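Local structure of poly(ADP-ribose) glycohydrolase (Thermomonospora curvata, 3SIG) at residues D32-A35 and Q36-G40; E47-A50 and V51-E54. The protein hydrolyses poly(ADP-ribose), probably by cutting the ribose-ribose glycosidic bonds of the polymer, and binds ADP-ribose. All blocks are in the same frame, centred on the assembly; numbering follows the deposited sequence.

Overall arrangement
Contacts 1 and 2 are each made within a single helix, 31-39 and 46-54 respectively, which follow one another in the chain with strand 42-44 between them. Their centres lie about 26 Å apart and their nearest atoms about 13 Å apart, so neither touches the other. Contact 1 is partly buried, with Val-34 and Ala-37 turned to the body of the protein; contact 2 is a surface contact in which only Leu-49 is buried. Beyond the shared backbone bonding, contact 1 combines a histidine-glutamine pair with two valines, whereas contact 2 has a leucine pair facing helix 189-209 and a water joining backbone to carboxylate.

Contact 1: D32-A35 and Q36-G40; sequences DHVA and QAVRG
Four successive i to i+4 hydrogen bonds run from Gln-36, Ala-37, Val-38 and Arg-39 back to Asp-32, His-33, Val-34 and Ala-35, all 2.9 to 3.0 Å from N to O, as expected of a regular alpha-helix. Among the side chains, His-33 and Gln-36 lie alongside each other and point the same way. The amide nitrogen NE2 of Gln-36 comes to the edge of the imidazole, 4.0 Å from His-33 CD2 and near the plane of the ring, while the amide itself is turned almost perpendicular to it (82°). This is van der Waals contact between a ring edge and an amide. The glutamine reaches it with CG beside its own backbone N (chi1 -71°) and an extended chain beyond, a course that carries Gln-36 CG over the preceding turn to 3.2 Å from Asp-32 O.

The turns belong to helix 31-39, which lies against the mixed sheet of the macrodomain-related catalytic domain. His-33 and Val-34 touch Pro-154 and Ala-37 touches Val-153, all on strand 147-157, and both His-33 and Gln-36 reach Arg-169 on strand 163-175.

Val-34, which also touches Pro-154, and Val-38 both meet Ala-123 of helix 121-125. Between the valines the methyl contact is loose, 4.4 Å from Val-34 CG1 to Val-38 CG2. That same CG2 packs more closely on the backbone, 3.3 Å from Val-34 O, because it stands beside the Val-38 nitrogen that is hydrogen-bonded to this oxygen. Arg-39 likewise lays its CG 3.3 Å from Ala-35 O before its chain bends at chi3 (80°). The backbone pattern carries on at Gly-40, whose N is hydrogen-bonded to Gln-36 O, while Ala-37 O is hydrogen-bonded to Thr-41 OG1.

Contact 2: E47-A50 and V51-E54; sequences EKLA and VLLE
Leu-49 and Leu-52 cross obliquely one turn apart, meeting through single methyl groups, CD2 of Leu-49 and CD1 of Leu-52, at 4.1 Å. In both, CG stands beside the backbone N. For Leu-52 (chi1 -60°) this brings CG back over the previous turn, 3.5 Å from Lys-48 O, and CD1, extended beyond CG, reaches Leu-49. Leu-53 leans back in the same sense, with its CG 3.7 Å from Leu-49 O.

These three leucines form the apolar side of an amphipathic helix, 46-54, that packs on helix 189-209: Leu-49 and Leu-53 touch Lys-202, Leu-53 also meets Ala-205, and Leu-52 rests on His-209. The exposed side carries Glu-47, Lys-48, Val-51 and Glu-54. There Val-51 sets its CG2 3.4 Å from Glu-47 O, the acceptor of its own N-H.

Regular i to i+4 bonding from Val-51, Leu-52 and Leu-53 shifts at Glu-54, whose N keeps a weak bond to Ala-50 O (3.3 Å, 136° at the hydrogen) and adds a shorter i to i+3 hydrogen bond to Val-51 O at 3.1 Å. A water donates to Ala-50 O at 2.8 Å and to Glu-54 OE1 at 2.7 Å; the glutamate chain, bent at chi2 (-64°), turns its carboxylate to it.

Contact 1: D32-A35 and Q36-G40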
loop_
_atom_site.group_PDB
_atom_site.type_symbol
_atom_site.label_atom_id
_atom_site.label_comp_id
_atom_site.label_asym_id
_atom_site.label_seq_id
_atom_site.Cartn_x
_atom_site.Cartn_y
_atom_site.Cartn_z
ATOM N N ASP A 32 17.628 11.483 -7.380
ATOM C CA ASP A 32 16.741 12.629 -7.480
ATOM C C ASP A 32 15.294 12.215 -7.246
ATOM O O ASP A 32 14.557 12.884 -6.511
ATOM C CB ASP A 32 16.854 13.328 -8.847
ATOM C CG ASP A 32 18.166 14.023 -9.060
ATOM O OD1 ASP A 32 18.895 14.310 -8.078
ATOM O OD2 ASP A 32 18.449 14.279 -10.251
ATOM N N HIS A 33 14.843 11.145 -7.876
ATOM C CA HIS A 33 13.465 10.724 -7.674
ATOM C C HIS A 33 13.211 10.276 -6.243
ATOM O O HIS A 33 12.136 10.571 -5.690
ATOM C CB HIS A 33 13.083 9.657 -8.668
ATOM C CG HIS A 33 12.881 10.195 -10.040
ATOM N ND1 HIS A 33 12.652 9.392 -11.133
ATOM C CD2 HIS A 33 12.888 11.466 -10.495
ATOM C CE1 HIS A 33 12.530 10.147 -12.208
ATOM N NE2 HIS A 33 12.672 11.410 -11.852
ATOM N N VAL A 34 14.164 9.604 -5.608
ATOM C CA VAL A 34 14.009 9.206 -4.210
ATOM C C VAL A 34 13.916 10.443 -3.325
ATOM O O VAL A 34 13.034 10.537 -2.471
ATOM C CB VAL A 34 15.149 8.272 -3.757
ATOM C CG1 VAL A 34 15.131 8.055 -2.239
ATOM C CG2 VAL A 34 15.030 6.951 -4.476
ATOM N N ALA A 35 14.818 11.398 -3.512
ATOM C CA ALA A 35 14.801 12.645 -2.735
ATOM C C ALA A 35 13.509 13.410 -2.916
ATOM O O ALA A 35 12.969 13.930 -1.928
ATOM C CB ALA A 35 15.982 13.513 -3.091
ATOM N N GLN A 36 12.967 13.436 -4.122
ATOM C CA GLN A 36 11.708 14.111 -4.384
ATOM C C GLN A 36 10.590 13.408 -3.631
ATOM O O GLN A 36 9.723 14.049 -3.026
ATOM C CB GLN A 36 11.386 14.155 -5.869
ATOM C CG GLN A 36 12.279 15.088 -6.656
ATOM C CD GLN A 36 11.862 15.120 -8.109
ATOM O OE1 GLN A 36 10.664 15.031 -8.418
ATOM N NE2 GLN A 36 12.838 15.206 -9.011
ATOM N N ALA A 37 10.551 12.088 -3.669
ATOM C CA ALA A 37 9.529 11.350 -2.959
ATOM C C ALA A 37 9.603 11.625 -1.460
ATOM O O ALA A 37 8.568 11.815 -0.812
ATOM C CB ALA A 37 9.638 9.868 -3.257
ATOM N N VAL A 38 10.801 11.633 -0.886
ATOM C CA VAL A 38 10.947 11.888 0.541
ATOM C C VAL A 38 10.479 13.300 0.887
ATOM O O VAL A 38 9.706 13.500 1.814
ATOM C CB VAL A 38 12.419 11.694 0.981
ATOM C CG1 VAL A 38 12.603 12.162 2.418
ATOM C CG2 VAL A 38 12.802 10.232 0.818
ATOM N N ARG A 39 10.938 14.281 0.116
ATOM C CA ARG A 39 10.586 15.684 0.397
ATOM C C ARG A 39 9.098 15.967 0.234
ATOM O O ARG A 39 8.579 16.880 0.881
ATOM C CB ARG A 39 11.393 16.637 -0.508
ATOM C CG ARG A 39 12.861 16.675 -0.187
ATOM C CD ARG A 39 13.605 17.777 -0.977
ATOM N NE ARG A 39 13.424 19.106 -0.367
ATOM C CZ ARG A 39 12.913 20.174 -0.980
ATOM N NH1 ARG A 39 12.538 20.121 -2.249
ATOM N NH2 ARG A 39 12.794 21.313 -0.318
ATOM N N GLY A 40 8.433 15.174 -0.587
ATOM C CA GLY A 40 7.007 15.322 -0.823
ATOM C C GLY A 40 6.126 14.490 0.097
ATOM O O GLY A 40 4.911 14.534 0.018
#

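Contact 2: E47-A50 and V51-E54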
loop_
_atom_site.group_PDB
_atom_site.type_symbol
_atom_site.label_atom_id
_atom_site.label_comp_id
_atom_site.label_asym_id
_atom_site.label_seq_id
_atom_site.Cartn_x
_atom_site.Cartn_y
_atom_site.Cartn_z
ATOM N N GLU A 47 -8.042 13.698 11.600
ATOM C CA GLU A 47 -9.006 14.772 11.449
ATOM C C GLU A 47 -8.813 15.571 10.165
ATOM O O GLU A 47 -9.763 16.125 9.631
ATOM C CB GLU A 47 -8.975 15.686 12.681
ATOM C CG GLU A 47 -7.772 16.565 12.788
ATOM C CD GLU A 47 -6.580 15.891 13.446
ATOM O OE1 GLU A 47 -6.651 14.672 13.711
ATOM O OE2 GLU A 47 -5.605 16.604 13.759
ATOM N N LYS A 48 -7.599 15.575 9.619
ATOM C CA LYS A 48 -7.385 16.226 8.347
ATOM C C LYS A 48 -8.041 15.412 7.220
ATOM O O LYS A 48 -8.672 15.954 6.312
ATOM C CB LYS A 48 -5.888 16.371 8.087
ATOM C CG LYS A 48 -5.536 17.018 6.770
ATOM C CD LYS A 48 -6.187 18.385 6.557
ATOM C CE LYS A 48 -5.795 18.981 5.191
ATOM N NZ LYS A 48 -6.431 20.320 4.929
ATOM N N LEU A 49 -7.924 14.086 7.307
ATOM C CA LEU A 49 -8.588 13.206 6.354
ATOM C C LEU A 49 -10.125 13.332 6.469
ATOM O O LEU A 49 -10.844 13.295 5.475
ATOM C CB LEU A 49 -8.135 11.752 6.594
ATOM C CG LEU A 49 -6.648 11.515 6.362
ATOM C CD1 LEU A 49 -6.201 10.330 7.147
ATOM C CD2 LEU A 49 -6.362 11.411 4.880
ATOM N N ALA A 50 -10.616 13.488 7.698
ATOM C CA ALA A 50 -12.046 13.702 7.910
ATOM C C ALA A 50 -12.504 14.985 7.214
ATOM O O ALA A 50 -13.577 15.027 6.624
ATOM C CB ALA A 50 -12.379 13.739 9.412
ATOM N N VAL A 51 -11.681 16.032 7.267
ATOM C CA VAL A 51 -12.000 17.237 6.523
ATOM C C VAL A 51 -12.078 16.992 5.015
ATOM O O VAL A 51 -13.016 17.472 4.381
ATOM C CB VAL A 51 -11.017 18.370 6.861
ATOM C CG1 VAL A 51 -11.152 19.520 5.876
ATOM C CG2 VAL A 51 -11.285 18.850 8.284
ATOM N N LEU A 52 -11.159 16.187 4.465
ATOM C CA LEU A 52 -11.226 15.835 3.035
ATOM C C LEU A 52 -12.558 15.154 2.677
ATOM O O LEU A 52 -13.176 15.419 1.631
ATOM C CB LEU A 52 -10.059 14.929 2.639
ATOM C CG LEU A 52 -8.653 15.497 2.829
ATOM C CD1 LEU A 52 -7.567 14.484 2.430
ATOM C CD2 LEU A 52 -8.460 16.809 2.050
ATOM N N LEU A 53 -13.048 14.311 3.576
ATOM C CA LEU A 53 -14.298 13.593 3.331
ATOM C C LEU A 53 -15.550 14.472 3.341
ATOM O O LEU A 53 -16.583 14.091 2.819
ATOM C CB LEU A 53 -14.477 12.466 4.350
ATOM C CG LEU A 53 -13.627 11.240 4.058
ATOM C CD1 LEU A 53 -13.725 10.327 5.249
ATOM C CD2 LEU A 53 -14.107 10.542 2.790
ATOM N N GLU A 54 -15.494 15.642 3.984
ATOM C CA GLU A 54 -16.613 16.583 3.926
ATOM C C GLU A 54 -16.642 17.223 2.557
ATOM O O GLU A 54 -17.699 17.628 2.071
ATOM C CB GLU A 54 -16.474 17.700 4.961
ATOM C CG GLU A 54 -16.539 17.253 6.400
ATOM C CD GLU A 54 -17.868 16.677 6.767
ATOM O OE1 GLU A 54 -17.886 15.716 7.567
ATOM O OE2 GLU A 54 -18.894 17.187 6.259
HETATM O O HOH W 1 -15.952 13.866 7.543
#